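Local structure of UDP-N-acetylglucosamine--peptide N-acetylglucosaminyltransferase stabilizing protein GtfB (Streptococcus gordonii, 5E9T) at residues Ala288-His293 / Asp352-Ile357; Ser294-Gly299 / Ser321-Ser326; Thr302-Leu307 / Leu328-Val333; Val311-Ala316 / Val334-Ala339; Asp356-Gly361 / Gln382-Arg387. The protein binds the serine-rich repeat adhesin GspB and, in a heterotetramer with the glycosyltransferase GtfA, takes part in attaching its first GlcNAc residues. All blocks are in the same frame, centred on the assembly; numbering follows the deposited sequence.

All five contacts lie in one alpha/beta region of the chain, built on the parallel strands 287-291, 311-315 and 333-336 and, beside them, 353-356 and 376-379. Contact 4 pairs strand 311-315 with 333-336, and contact 1, its centre about 9 Å away, sets 353-356 against the other outer strand, 287-291. Contacts 2 and 3 join the connections between these strands, and contact 5 joins the loops that follow 353-356 and 376-379. Along the chain contacts 2, 3 and 4 are nested inside the loop closed by contact 1, whose Asp356 and Ile357 also open contact 5. The glycosyltransferase chain packs on Val334 and Tyr336 of the edge strand in contact 4.

Contact 1. Residues Ala288-His293 / Asp352-Ile357; sequences ALILTH and DIYLDI
Tyr354 lays its ring against the backbone of Leu289 to Leu291, and its hydroxyl ends at the amide of Leu291. Leu291 N donates to Tyr354 OH over 3.1 Å with an N-H...O angle of 157°, while the carbonyl oxygen of Leu289 sits over one face of the ring. The tyrosine reaches this far because CG stands anti to the backbone N (chi1 -174°), which carries the ring along strand 288-291.

Ile290 does the apolar work. Its CD1 lies 3.5 Å from Leu355 CB and meets the CD1 of Ile357, whose side chain runs across it at about a right angle. At the N-terminal ends of the two strands, Ile353 CD1 packs on Ala288 CB at 3.5 Å. Regular ladder pairing is lacking between the two strands; their axes approach to 5.3 Å but diverge by 41°, and side chains make most of the junction.

Behind this first shell, Asp352 is held by salt bridges to Arg280 and Arg285, just ahead of the strand. The contact is the buried seam of a Rossmann-like arrangement, where two sets of parallel strands meet: strand 311-315 pairs with the far side of 288-291, 376-379 pairs with 353-356, and helices 341-350 and 366-372 pack on Leu291 and Tyr354.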
# COMPACT_ATOMS: atom_id res chain seq x y z
N ALA B 288 51.52 -13.32 -1.35
CA ALA B 288 50.47 -12.61 -2.07
C ALA B 288 49.35 -12.24 -1.12
O ALA B 288 49.09 -12.93 -0.13
CB ALA B 288 49.90 -13.47 -3.21
N LEU B 289 48.71 -11.10 -1.40
CA LEU B 289 47.52 -10.69 -0.68
C LEU B 289 46.50 -10.18 -1.68
O LEU B 289 46.77 -9.21 -2.39
CB LEU B 289 47.83 -9.62 0.36
CG LEU B 289 46.56 -9.07 0.97
CD1 LEU B 289 45.87 -10.16 1.79
CD2 LEU B 289 46.86 -7.85 1.82
N ILE B 290 45.34 -10.83 -1.74
CA ILE B 290 44.23 -10.39 -2.58
C ILE B 290 43.00 -10.25 -1.71
O ILE B 290 42.72 -11.10 -0.87
CB ILE B 290 43.94 -11.36 -3.75
CG1 ILE B 290 45.23 -12.00 -4.27
CG2 ILE B 290 43.19 -10.63 -4.85
CD1 ILE B 290 46.23 -11.03 -4.86
N LEU B 291 42.25 -9.18 -1.94
CA LEU B 291 40.97 -8.95 -1.27
C LEU B 291 39.87 -9.02 -2.31
O LEU B 291 39.82 -8.18 -3.22
CB LEU B 291 40.96 -7.60 -0.56
CG LEU B 291 41.92 -7.52 0.61
CD1 LEU B 291 41.69 -6.22 1.34
CD2 LEU B 291 41.74 -8.73 1.51
N THR B 292 38.99 -10.00 -2.17
CA THR B 292 37.90 -10.21 -3.12
C THR B 292 36.58 -10.27 -2.37
O THR B 292 36.55 -10.59 -1.18
CB THR B 292 38.10 -11.49 -3.93
OG1 THR B 292 37.21 -11.49 -5.05
CG2 THR B 292 37.82 -12.72 -3.07
N HIS B 293 35.51 -9.88 -3.05
CA HIS B 293 34.19 -10.15 -2.49
C HIS B 293 33.65 -11.53 -2.86
O HIS B 293 33.11 -12.23 -2.00
CB HIS B 293 33.22 -9.04 -2.89
CG HIS B 293 33.32 -7.86 -1.98
ND1 HIS B 293 33.69 -6.61 -2.42
CD2 HIS B 293 33.16 -7.76 -0.64
CE1 HIS B 293 33.71 -5.78 -1.39
NE2 HIS B 293 33.40 -6.45 -0.30
N ASP B 352 54.16 -8.60 0.26
CA ASP B 352 54.77 -7.49 -0.45
C ASP B 352 54.27 -7.28 -1.87
O ASP B 352 54.79 -6.40 -2.57
CB ASP B 352 56.29 -7.64 -0.43
CG ASP B 352 56.85 -7.30 0.92
OD1 ASP B 352 56.21 -6.49 1.62
OD2 ASP B 352 57.92 -7.82 1.28
N ILE B 353 53.31 -8.06 -2.34
CA ILE B 353 52.63 -7.76 -3.59
C ILE B 353 51.14 -7.66 -3.31
O ILE B 353 50.63 -8.17 -2.32
CB ILE B 353 52.91 -8.82 -4.69
CG1 ILE B 353 52.42 -10.20 -4.23
CG2 ILE B 353 54.37 -8.84 -5.07
CD1 ILE B 353 51.04 -10.54 -4.74
N TYR B 354 50.44 -6.97 -4.21
CA TYR B 354 48.99 -7.09 -4.31
C TYR B 354 48.65 -7.27 -5.78
O TYR B 354 48.77 -6.33 -6.57
CB TYR B 354 48.27 -5.88 -3.72
CG TYR B 354 46.77 -6.05 -3.68
CD1 TYR B 354 46.11 -6.30 -2.49
CD2 TYR B 354 46.01 -5.97 -4.84
CE1 TYR B 354 44.73 -6.48 -2.46
CE2 TYR B 354 44.64 -6.15 -4.81
CZ TYR B 354 44.00 -6.40 -3.63
OH TYR B 354 42.64 -6.57 -3.62
N LEU B 355 48.18 -8.46 -6.14
CA LEU B 355 47.69 -8.69 -7.49
C LEU B 355 46.24 -8.23 -7.54
O LEU B 355 45.42 -8.72 -6.76
CB LEU B 355 47.81 -10.17 -7.86
CG LEU B 355 49.20 -10.81 -7.81
CD1 LEU B 355 49.11 -12.29 -7.44
CD2 LEU B 355 49.92 -10.62 -9.14
N ASP B 356 45.90 -7.33 -8.46
CA ASP B 356 44.51 -6.88 -8.52
C ASP B 356 43.90 -7.76 -9.59
O ASP B 356 43.84 -7.41 -10.77
CB ASP B 356 44.43 -5.39 -8.84
CG ASP B 356 43.11 -4.78 -8.43
OD1 ASP B 356 42.41 -5.38 -7.58
OD2 ASP B 356 42.78 -3.68 -8.94
N ILE B 357 43.43 -8.92 -9.14
CA ILE B 357 42.98 -9.99 -10.02
C ILE B 357 41.51 -10.33 -9.87
O ILE B 357 40.98 -11.10 -10.68
CB ILE B 357 43.85 -11.24 -9.76
CG1 ILE B 357 44.14 -11.29 -8.26
CG2 ILE B 357 45.16 -11.12 -10.50
CD1 ILE B 357 44.89 -12.50 -7.80

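Contact 2. Residues Ser294-Gly299 / Ser321-Ser326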
# COMPACT_ATOMS: atom_id res chain seq x y z
N SER B 294 33.80 -11.95 -4.11
CA SER B 294 33.56 -13.35 -4.43
C SER B 294 34.13 -13.65 -5.81
O SER B 294 34.57 -12.76 -6.54
CB SER B 294 32.09 -13.75 -4.38
OG SER B 294 31.97 -15.15 -4.21
N ASP B 295 34.03 -14.91 -6.18
CA ASP B 295 34.88 -15.44 -7.20
C ASP B 295 34.22 -15.32 -8.60
O ASP B 295 33.06 -14.97 -8.71
CB ASP B 295 35.23 -16.89 -6.80
CG ASP B 295 34.02 -17.69 -6.41
OD1 ASP B 295 33.60 -17.63 -5.23
OD2 ASP B 295 33.49 -18.41 -7.28
N GLN B 296 34.99 -15.59 -9.66
CA GLN B 296 36.38 -15.93 -9.42
C GLN B 296 37.41 -14.96 -9.94
O GLN B 296 37.29 -14.34 -11.01
CB GLN B 296 36.67 -17.33 -9.93
CG GLN B 296 37.84 -17.97 -9.18
CD GLN B 296 38.78 -18.65 -10.08
OE1 GLN B 296 38.89 -18.33 -11.26
NE2 GLN B 296 39.50 -19.60 -9.53
N ILE B 297 38.45 -14.88 -9.11
CA ILE B 297 39.67 -14.16 -9.38
C ILE B 297 40.12 -14.59 -10.76
O ILE B 297 40.30 -15.78 -11.02
CB ILE B 297 40.73 -14.51 -8.32
CG1 ILE B 297 40.31 -14.03 -6.92
CG2 ILE B 297 42.08 -14.04 -8.75
CD1 ILE B 297 39.46 -15.05 -6.15
N GLU B 298 40.32 -13.63 -11.66
CA GLU B 298 40.58 -14.00 -13.04
C GLU B 298 41.99 -14.56 -13.14
O GLU B 298 42.96 -13.87 -12.84
CB GLU B 298 40.38 -12.80 -13.96
CG GLU B 298 40.35 -13.12 -15.45
CD GLU B 298 41.66 -13.68 -15.96
OE1 GLU B 298 41.62 -14.60 -16.79
OE2 GLU B 298 42.72 -13.20 -15.51
N GLY B 299 42.09 -15.82 -13.56
CA GLY B 299 43.38 -16.46 -13.75
C GLY B 299 44.15 -16.76 -12.48
O GLY B 299 45.38 -16.66 -12.47
N SER B 321 32.67 -19.28 -1.85
CA SER B 321 31.98 -20.34 -2.57
C SER B 321 32.90 -21.55 -2.74
O SER B 321 34.08 -21.38 -3.05
CB SER B 321 31.52 -19.85 -3.95
OG SER B 321 32.64 -19.71 -4.81
N PRO B 322 32.39 -22.78 -2.63
CA PRO B 322 33.27 -23.94 -2.87
C PRO B 322 33.96 -23.89 -4.24
O PRO B 322 34.93 -24.64 -4.44
CB PRO B 322 32.32 -25.14 -2.74
CG PRO B 322 31.32 -24.68 -1.73
CD PRO B 322 31.09 -23.19 -2.05
N LYS B 323 33.51 -23.03 -5.16
CA LYS B 323 34.26 -22.78 -6.39
C LYS B 323 35.68 -22.32 -6.09
O LYS B 323 36.63 -22.79 -6.73
CB LYS B 323 33.52 -21.74 -7.24
CG LYS B 323 33.90 -21.70 -8.72
CD LYS B 323 35.06 -20.76 -8.99
CE LYS B 323 35.34 -20.63 -10.49
NZ LYS B 323 34.43 -19.66 -11.15
N LEU B 324 35.86 -21.37 -5.16
CA LEU B 324 37.23 -21.03 -4.76
C LEU B 324 37.76 -21.95 -3.66
O LEU B 324 38.97 -22.22 -3.63
CB LEU B 324 37.37 -19.57 -4.31
CG LEU B 324 37.19 -19.24 -2.83
CD1 LEU B 324 37.69 -17.85 -2.54
CD2 LEU B 324 35.77 -19.25 -2.75
N LEU B 325 36.90 -22.43 -2.75
CA LEU B 325 37.36 -23.31 -1.68
C LEU B 325 37.97 -24.56 -2.29
O LEU B 325 38.65 -25.34 -1.62
CB LEU B 325 36.23 -23.67 -0.71
CG LEU B 325 35.98 -22.76 0.50
CD1 LEU B 325 34.78 -23.22 1.33
CD2 LEU B 325 37.22 -22.68 1.38
N SER B 326 37.72 -24.74 -3.59
CA SER B 326 38.39 -25.78 -4.37
C SER B 326 39.88 -25.50 -4.54
O SER B 326 40.66 -26.45 -4.67
CB SER B 326 37.71 -25.89 -5.74
OG SER B 326 36.36 -26.27 -5.61
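Asp295 points its carboxylate across to the start of the weakly bonded helix at about 322-325, where it meets Ser321 and the side chain of Lys323. The loop after strand 287-291 here meets the helix that follows the neighbouring parallel strand 311-315, both leaving the C-terminal ends of their strands. Asp295 CG stands between the backbone N and the carbonyl carbon (chi1 48°), which swings the carboxylate toward Ser321 and Lys323. OD1 accepts from Ser321 OG, a bond modelled very short and therefore uncertain in length. Ser294 OG also donates to OD1, over 3.1 Å, coming from above the carboxylate plane. OD2 also lies along the aliphatic part of Lys323, 3.3 Å from its CD.

Lys323 is bent at chi2 and again at chi4. Its chain passes Asp295 at a slant and meets Gln296 at about a right angle, so that NZ comes to 3.5 Å from Gln296 CB and the methylenes of the two residues lie across each other.

Beyond the contact, Gln296 O accepts a hydrogen bond from His359 ND1, tying this loop to the one after strand 353-356. The contact itself, at the surface, is a polar group at Asp295 beside methylene contacts of Lys323 and Gln296. As modelled, two serine hydroxyls converge on Asp295 OD1, the Ser321 bond being too short to trust in detail. Lys323 NZ stays 4.2 Å from Asp295 OD2, yet the opposite charges would probably still attract through space.

Contact 3. Residues Thr302-Leu307 / Leu328-Val333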
# COMPACT_ATOMS: atom_id res chain seq x y z
N THR B 302 45.72 -20.35 -13.10
CA THR B 302 46.84 -20.10 -14.00
C THR B 302 48.10 -19.68 -13.24
O THR B 302 49.14 -20.35 -13.31
CB THR B 302 46.41 -19.02 -15.00
OG1 THR B 302 46.28 -17.78 -14.31
CG2 THR B 302 45.06 -19.39 -15.58
N LEU B 303 48.02 -18.55 -12.52
CA LEU B 303 49.21 -17.96 -11.90
C LEU B 303 49.77 -18.82 -10.77
O LEU B 303 50.98 -18.79 -10.51
CB LEU B 303 48.88 -16.57 -11.35
CG LEU B 303 48.35 -15.52 -12.31
CD1 LEU B 303 48.32 -14.15 -11.63
CD2 LEU B 303 49.18 -15.48 -13.59
N VAL B 304 48.91 -19.56 -10.07
CA VAL B 304 49.32 -20.17 -8.81
C VAL B 304 50.12 -21.45 -9.06
O VAL B 304 51.13 -21.69 -8.39
CB VAL B 304 48.07 -20.42 -7.94
CG1 VAL B 304 47.09 -21.30 -8.66
CG2 VAL B 304 48.43 -20.99 -6.59
N GLN B 305 49.71 -22.26 -10.03
CA GLN B 305 50.50 -23.44 -10.38
C GLN B 305 51.82 -23.06 -11.03
O GLN B 305 52.80 -23.81 -10.92
CB GLN B 305 49.71 -24.34 -11.33
CG GLN B 305 50.08 -24.10 -12.79
CD GLN B 305 49.66 -25.19 -13.75
OE1 GLN B 305 48.54 -25.19 -14.26
NE2 GLN B 305 50.59 -26.10 -14.05
N SER B 306 51.87 -21.92 -11.73
CA SER B 306 53.04 -21.59 -12.52
C SER B 306 54.14 -21.01 -11.66
O SER B 306 55.33 -21.15 -12.00
CB SER B 306 52.65 -20.63 -13.64
OG SER B 306 51.98 -19.49 -13.12
N LEU B 307 53.78 -20.36 -10.55
CA LEU B 307 54.74 -19.90 -9.55
C LEU B 307 54.38 -20.51 -8.20
O LEU B 307 53.81 -19.83 -7.33
CB LEU B 307 54.77 -18.38 -9.45
CG LEU B 307 54.85 -17.62 -10.74
CD1 LEU B 307 54.31 -16.28 -10.34
CD2 LEU B 307 56.29 -17.55 -11.24
N LEU B 328 42.18 -24.10 -2.56
CA LEU B 328 43.05 -24.32 -1.42
C LEU B 328 43.44 -25.80 -1.31
O LEU B 328 44.11 -26.21 -0.36
CB LEU B 328 42.40 -23.78 -0.13
CG LEU B 328 43.10 -23.89 1.22
CD1 LEU B 328 43.16 -22.55 1.98
CD2 LEU B 328 42.43 -24.97 2.07
N SER B 329 43.01 -26.60 -2.29
CA SER B 329 43.63 -27.90 -2.52
C SER B 329 45.15 -27.77 -2.53
O SER B 329 45.86 -28.61 -1.96
CB SER B 329 43.15 -28.49 -3.85
OG SER B 329 44.05 -28.16 -4.90
N TYR B 330 45.67 -26.72 -3.15
CA TYR B 330 47.10 -26.46 -3.11
C TYR B 330 47.53 -26.14 -1.68
O TYR B 330 46.85 -25.41 -0.96
CB TYR B 330 47.48 -25.28 -4.01
CG TYR B 330 46.98 -25.34 -5.44
CD1 TYR B 330 46.46 -26.51 -5.99
CD2 TYR B 330 47.05 -24.22 -6.24
CE1 TYR B 330 46.01 -26.54 -7.29
CE2 TYR B 330 46.61 -24.25 -7.54
CZ TYR B 330 46.09 -25.40 -8.07
OH TYR B 330 45.66 -25.40 -9.37
N LYS B 331 48.67 -26.70 -1.28
CA LYS B 331 49.35 -26.15 -0.11
C LYS B 331 50.00 -24.81 -0.42
O LYS B 331 50.55 -24.17 0.49
CB LYS B 331 50.40 -27.14 0.40
CG LYS B 331 51.70 -27.18 -0.39
CD LYS B 331 52.69 -28.14 0.26
CE LYS B 331 54.05 -28.10 -0.42
NZ LYS B 331 54.76 -26.81 -0.17
N ASN B 332 49.95 -24.39 -1.68
CA ASN B 332 50.54 -23.15 -2.17
C ASN B 332 49.68 -21.94 -1.82
O ASN B 332 50.19 -20.81 -1.84
CB ASN B 332 50.75 -23.31 -3.68
CG ASN B 332 51.16 -22.04 -4.39
OD1 ASN B 332 51.02 -21.95 -5.61
ND2 ASN B 332 51.67 -21.06 -3.65
N VAL B 333 48.42 -22.15 -1.50
CA VAL B 333 47.48 -21.08 -1.24
C VAL B 333 47.10 -21.09 0.24
O VAL B 333 47.03 -22.15 0.87
CB VAL B 333 46.24 -21.23 -2.15
CG1 VAL B 333 45.06 -20.49 -1.61
CG2 VAL B 333 46.58 -20.77 -3.58
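Val304 turns CG1 between its backbone N and carbonyl carbon (chi1 59°), which directs the fork of its methyls at Tyr330, Asn332 and Val333. Asn332 in turn holds CG anti to its own N (chi1 171°) and extends toward the helix. Helix 300-306 is the crossover of the beta-alpha-beta unit 287-291/300-306/311-315, and here it packs on the loop leading into the next strand, 333-336.

Each branch of the valine has its own neighbours. CG1 comes to the edge of the Tyr330 ring, too closely in the model to be trusted. The packing rests on CG2, which is 3.5 Å from Tyr330 CD2 and equally 3.5 Å from Val333 CG2. Val304 and Asn332 run antiparallel past one another, which brings the amide of Asn332 alongside the last turn of the helix.

Tyr330 OH and Asn332 ND2 have partners outside the two segments. Tyr330 OH is hydrogen-bonded to Asp301 OD2, close to the start of the same helix, and Asn332 ND2 to Leu310 O just ahead of strand 311-315. Phe312 of that strand touches Val304, Asn332 and Val333 and so closes the cluster from the sheet. As modelled, Asn332 OD1 faces the carbonyl oxygen of Val304 at 2.8 Å, two acceptors with no hydrogen bond between them.

Contact 4. Residues Val311-Ala316 / Val334-Ala339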
# COMPACT_ATOMS: atom_id res chain seq x y z
N VAL B 311 53.58 -17.52 -1.90
CA VAL B 311 52.41 -17.71 -1.05
C VAL B 311 51.26 -16.86 -1.56
O VAL B 311 51.47 -15.71 -1.97
CB VAL B 311 52.74 -17.36 0.41
CG1 VAL B 311 51.54 -17.61 1.32
CG2 VAL B 311 53.95 -18.15 0.89
N PHE B 312 50.05 -17.42 -1.57
CA PHE B 312 48.86 -16.72 -2.06
C PHE B 312 47.84 -16.64 -0.93
O PHE B 312 47.30 -17.67 -0.51
CB PHE B 312 48.26 -17.42 -3.28
CG PHE B 312 49.04 -17.19 -4.56
CD1 PHE B 312 48.39 -16.94 -5.75
CD2 PHE B 312 50.41 -17.25 -4.56
CE1 PHE B 312 49.12 -16.73 -6.92
CE2 PHE B 312 51.13 -17.05 -5.72
CZ PHE B 312 50.48 -16.79 -6.89
N ARG B 313 47.58 -15.43 -0.45
CA ARG B 313 46.58 -15.20 0.59
C ARG B 313 45.43 -14.40 0.00
O ARG B 313 45.63 -13.29 -0.49
CB ARG B 313 47.19 -14.49 1.79
CG ARG B 313 48.52 -15.06 2.20
CD ARG B 313 48.70 -15.02 3.69
NE ARG B 313 49.89 -15.78 4.07
CZ ARG B 313 51.07 -15.23 4.30
NH1 ARG B 313 51.22 -13.91 4.19
NH2 ARG B 313 52.10 -15.99 4.63
N ILE B 314 44.24 -14.97 0.06
CA ILE B 314 43.03 -14.33 -0.44
C ILE B 314 42.05 -14.22 0.71
O ILE B 314 41.85 -15.17 1.46
CB ILE B 314 42.43 -15.10 -1.63
CG1 ILE B 314 43.47 -15.21 -2.72
CG2 ILE B 314 41.14 -14.45 -2.12
CD1 ILE B 314 42.90 -15.41 -4.05
N ALA B 315 41.43 -13.05 0.83
CA ALA B 315 40.57 -12.78 1.96
C ALA B 315 39.28 -12.12 1.51
O ALA B 315 39.19 -11.53 0.42
CB ALA B 315 41.27 -11.90 3.01
N ALA B 316 38.27 -12.28 2.35
CA ALA B 316 36.99 -11.60 2.25
C ALA B 316 36.40 -11.60 3.64
O ALA B 316 36.77 -12.43 4.48
CB ALA B 316 36.05 -12.29 1.25
N VAL B 334 46.92 -19.89 0.81
CA VAL B 334 46.33 -19.70 2.13
C VAL B 334 45.13 -18.78 1.98
O VAL B 334 45.24 -17.70 1.39
CB VAL B 334 47.32 -19.11 3.15
CG1 VAL B 334 46.79 -19.26 4.58
CG2 VAL B 334 48.70 -19.73 3.00
N LEU B 335 43.98 -19.18 2.52
CA LEU B 335 42.73 -18.44 2.35
C LEU B 335 42.12 -18.02 3.68
O LEU B 335 42.01 -18.82 4.61
CB LEU B 335 41.71 -19.25 1.54
CG LEU B 335 42.20 -19.55 0.13
CD1 LEU B 335 41.12 -20.19 -0.73
CD2 LEU B 335 42.72 -18.26 -0.50
N TYR B 336 41.70 -16.76 3.74
CA TYR B 336 41.12 -16.15 4.93
C TYR B 336 39.69 -15.76 4.62
O TYR B 336 39.45 -14.93 3.74
CB TYR B 336 41.94 -14.92 5.35
CG TYR B 336 43.37 -15.22 5.78
CD1 TYR B 336 44.33 -15.60 4.86
CD2 TYR B 336 43.75 -15.10 7.11
CE1 TYR B 336 45.63 -15.88 5.25
CE2 TYR B 336 45.04 -15.36 7.51
CZ TYR B 336 45.98 -15.75 6.58
OH TYR B 336 47.27 -16.01 6.99
N GLN B 337 38.73 -16.36 5.32
CA GLN B 337 37.32 -16.09 5.05
C GLN B 337 36.65 -15.50 6.28
O GLN B 337 37.02 -15.81 7.42
CB GLN B 337 36.59 -17.34 4.59
CG GLN B 337 36.19 -18.30 5.68
CD GLN B 337 35.60 -19.58 5.11
OE1 GLN B 337 35.78 -19.89 3.93
NE2 GLN B 337 34.88 -20.32 5.95
N ASN B 338 35.65 -14.66 6.04
CA ASN B 338 35.12 -13.73 7.03
C ASN B 338 36.28 -13.08 7.78
O ASN B 338 36.43 -13.19 9.00
CB ASN B 338 34.15 -14.41 7.99
CG ASN B 338 32.85 -14.80 7.33
OD1 ASN B 338 32.84 -15.46 6.29
ND2 ASN B 338 31.73 -14.36 7.90
N ALA B 339 37.12 -12.38 7.01
CA ALA B 339 38.39 -11.91 7.53
C ALA B 339 38.17 -10.71 8.45
O ALA B 339 37.46 -9.77 8.10
CB ALA B 339 39.33 -11.54 6.38
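Arg313 pairs with Val334, Ile314 with Leu335 and Ala315 with Tyr336 in a parallel ladder whose axes approach to 4.6 Å. These are the two strands of the beta-alpha-beta unit 311-315, 322-325, 333-336. Ile314 sits at the middle, its N bonding to Val334 O and its O accepting from Tyr336 N over 2.8 Å at a nearly straight 177°. Val334 N to Phe312 O and Ala316 N to Tyr336 O continue the pattern at the two ends. Past the strands, Ala339 N bonds to Ala316 O, so the turn after strand 334-336 is still held to its neighbour.

On one face Ile314 and Leu335 are both buried. Their side chains run alongside each other in the same direction, Leu335 CD2 meeting Ile314 CB. Arg313, Val334 and Tyr336 on the other face are only partly buried, though Ala315 beside them is buried. Here Arg313 runs alongside Tyr336, its CD 3.5 Å from Tyr336 CE1, and the guanidinium and ring planes stand 84° apart, so the two do not stack. Ala315 CB fills in beside Tyr336 CB at 3.9 Å, and Val311 CG1 meets Val334 CG2 at the start of the ladder.

Strand 311-315 is the middle one of three, with 287-291 on its other side. Helix 300-306 covers Phe312 and Ile314; helix 341-350 lies against Arg313 and Tyr336, and Asn447 of the glycosyltransferase chain packs on Val334 and Tyr336.

Contact 5. Residues Asp356-Gly361 / Gln382-Arg387; sequences DINHGG and QTLHDR
Two loops meet at the C-terminal ends of parallel strands 353-356 and 376-379, and Leu384 is the residue that plugs one into the other. Its side chain is packed among oxygens of the facing loop, most of them backbone carbonyls. CD1 lies 3.1 Å from both the backbone O and the OD1 of Asn358, CG is 3.5 Å from Gly360 O, and CD2 comes to 3.2 Å from Gly361 O.

Asp356 comes in at the base of this leucine. With CG anti to the backbone N (chi1 -159°), the carboxylate extends toward the backbone of Thr383 and Leu384, and OD2 stands 3.0 Å from Leu384 N and 3.4 Å from Thr383 CB. At the outer end His359 and Gln382 approach each other too closely in the model to be trusted in detail. His359 ND1 is hydrogen-bonded to Gln296 O, and Gly361 O is likewise taken by His293 ND1.

The buried carboxylate of Asp356 thus has both a carbonyl oxygen and an amide N of Leu384 close to its OD2. The carbonyl oxygen would tend to disfavour the negative charge and the nearby amide N to favour it, so the balance is uncertain.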
# COMPACT_ATOMS: atom_id res chain seq x y z
N ASP B 356 45.90 -7.33 -8.46
CA ASP B 356 44.51 -6.88 -8.52
C ASP B 356 43.90 -7.76 -9.59
O ASP B 356 43.84 -7.41 -10.77
CB ASP B 356 44.43 -5.39 -8.84
CG ASP B 356 43.11 -4.78 -8.43
OD1 ASP B 356 42.41 -5.38 -7.58
OD2 ASP B 356 42.78 -3.68 -8.94
N ILE B 357 43.43 -8.92 -9.14
CA ILE B 357 42.98 -9.99 -10.02
C ILE B 357 41.51 -10.33 -9.87
O ILE B 357 40.98 -11.10 -10.68
CB ILE B 357 43.85 -11.24 -9.76
CG1 ILE B 357 44.14 -11.29 -8.26
CG2 ILE B 357 45.16 -11.12 -10.50
CD1 ILE B 357 44.89 -12.50 -7.80
N ASN B 358 40.84 -9.79 -8.86
CA ASN B 358 39.49 -10.18 -8.48
C ASN B 358 38.44 -9.54 -9.38
O ASN B 358 38.71 -8.61 -10.14
CB ASN B 358 39.22 -9.84 -7.01
CG ASN B 358 39.74 -8.48 -6.62
OD1 ASN B 358 40.34 -7.79 -7.43
ND2 ASN B 358 39.50 -8.10 -5.37
N HIS B 359 37.23 -10.09 -9.30
CA HIS B 359 36.07 -9.61 -10.02
C HIS B 359 35.07 -9.00 -9.04
O HIS B 359 35.08 -9.29 -7.84
CB HIS B 359 35.40 -10.74 -10.81
CG HIS B 359 36.00 -10.97 -12.15
ND1 HIS B 359 36.59 -12.17 -12.52
CD2 HIS B 359 36.11 -10.16 -13.23
CE1 HIS B 359 37.03 -12.08 -13.76
NE2 HIS B 359 36.75 -10.87 -14.22
N GLY B 360 34.23 -8.11 -9.56
CA GLY B 360 33.26 -7.44 -8.72
C GLY B 360 33.83 -6.18 -8.09
O GLY B 360 34.76 -5.56 -8.62
N GLY B 361 33.27 -5.80 -6.94
CA GLY B 361 33.61 -4.55 -6.31
C GLY B 361 34.80 -4.65 -5.36
O GLY B 361 35.19 -5.72 -4.90
N GLN B 382 40.81 -5.46 -16.31
CA GLN B 382 39.71 -5.31 -15.37
C GLN B 382 40.41 -5.30 -14.02
O GLN B 382 40.67 -6.34 -13.41
CB GLN B 382 38.66 -6.41 -15.50
CG GLN B 382 37.65 -6.38 -14.35
CD GLN B 382 36.22 -6.66 -14.76
OE1 GLN B 382 35.71 -6.08 -15.72
NE2 GLN B 382 35.55 -7.50 -14.00
N THR B 383 40.65 -4.08 -13.54
CA THR B 383 41.17 -3.80 -12.22
C THR B 383 40.04 -3.17 -11.44
O THR B 383 39.24 -2.41 -11.99
CB THR B 383 42.32 -2.79 -12.22
OG1 THR B 383 41.80 -1.48 -12.45
CG2 THR B 383 43.34 -3.07 -13.26
N LEU B 384 40.00 -3.46 -10.17
CA LEU B 384 39.22 -2.62 -9.29
C LEU B 384 40.00 -1.33 -9.11
O LEU B 384 41.19 -1.36 -8.77
CB LEU B 384 38.95 -3.35 -7.97
CG LEU B 384 38.05 -4.60 -8.14
CD1 LEU B 384 38.61 -5.71 -9.01
CD2 LEU B 384 37.75 -5.20 -6.82
N HIS B 385 39.37 -0.20 -9.44
CA HIS B 385 40.01 1.11 -9.33
C HIS B 385 40.37 1.27 -7.86
O HIS B 385 39.66 0.75 -7.02
CB HIS B 385 39.08 2.22 -9.82
CG HIS B 385 38.30 1.86 -11.05
ND1 HIS B 385 38.84 1.90 -12.32
CD2 HIS B 385 37.02 1.44 -11.20
CE1 HIS B 385 37.93 1.53 -13.20
NE2 HIS B 385 36.82 1.24 -12.54
N ASP B 386 41.43 2.01 -7.51
CA ASP B 386 42.01 3.05 -8.35
C ASP B 386 43.01 2.58 -9.40
O ASP B 386 43.84 1.70 -9.15
CB ASP B 386 42.68 4.08 -7.45
CG ASP B 386 41.77 4.54 -6.33
OD1 ASP B 386 41.10 3.68 -5.72
OD2 ASP B 386 41.72 5.76 -6.06
N ARG B 387 42.90 3.19 -10.57
CA ARG B 387 43.97 3.19 -11.56
C ARG B 387 45.09 4.15 -11.19
O ARG B 387 46.14 4.12 -11.83
CB ARG B 387 43.43 3.58 -12.93
CG ARG B 387 42.01 3.14 -13.16
CD ARG B 387 41.79 2.84 -14.61
NE ARG B 387 40.82 1.78 -14.79
CZ ARG B 387 40.92 0.85 -15.73
NH1 ARG B 387 41.96 0.84 -16.55
NH2 ARG B 387 39.99 -0.09 -15.83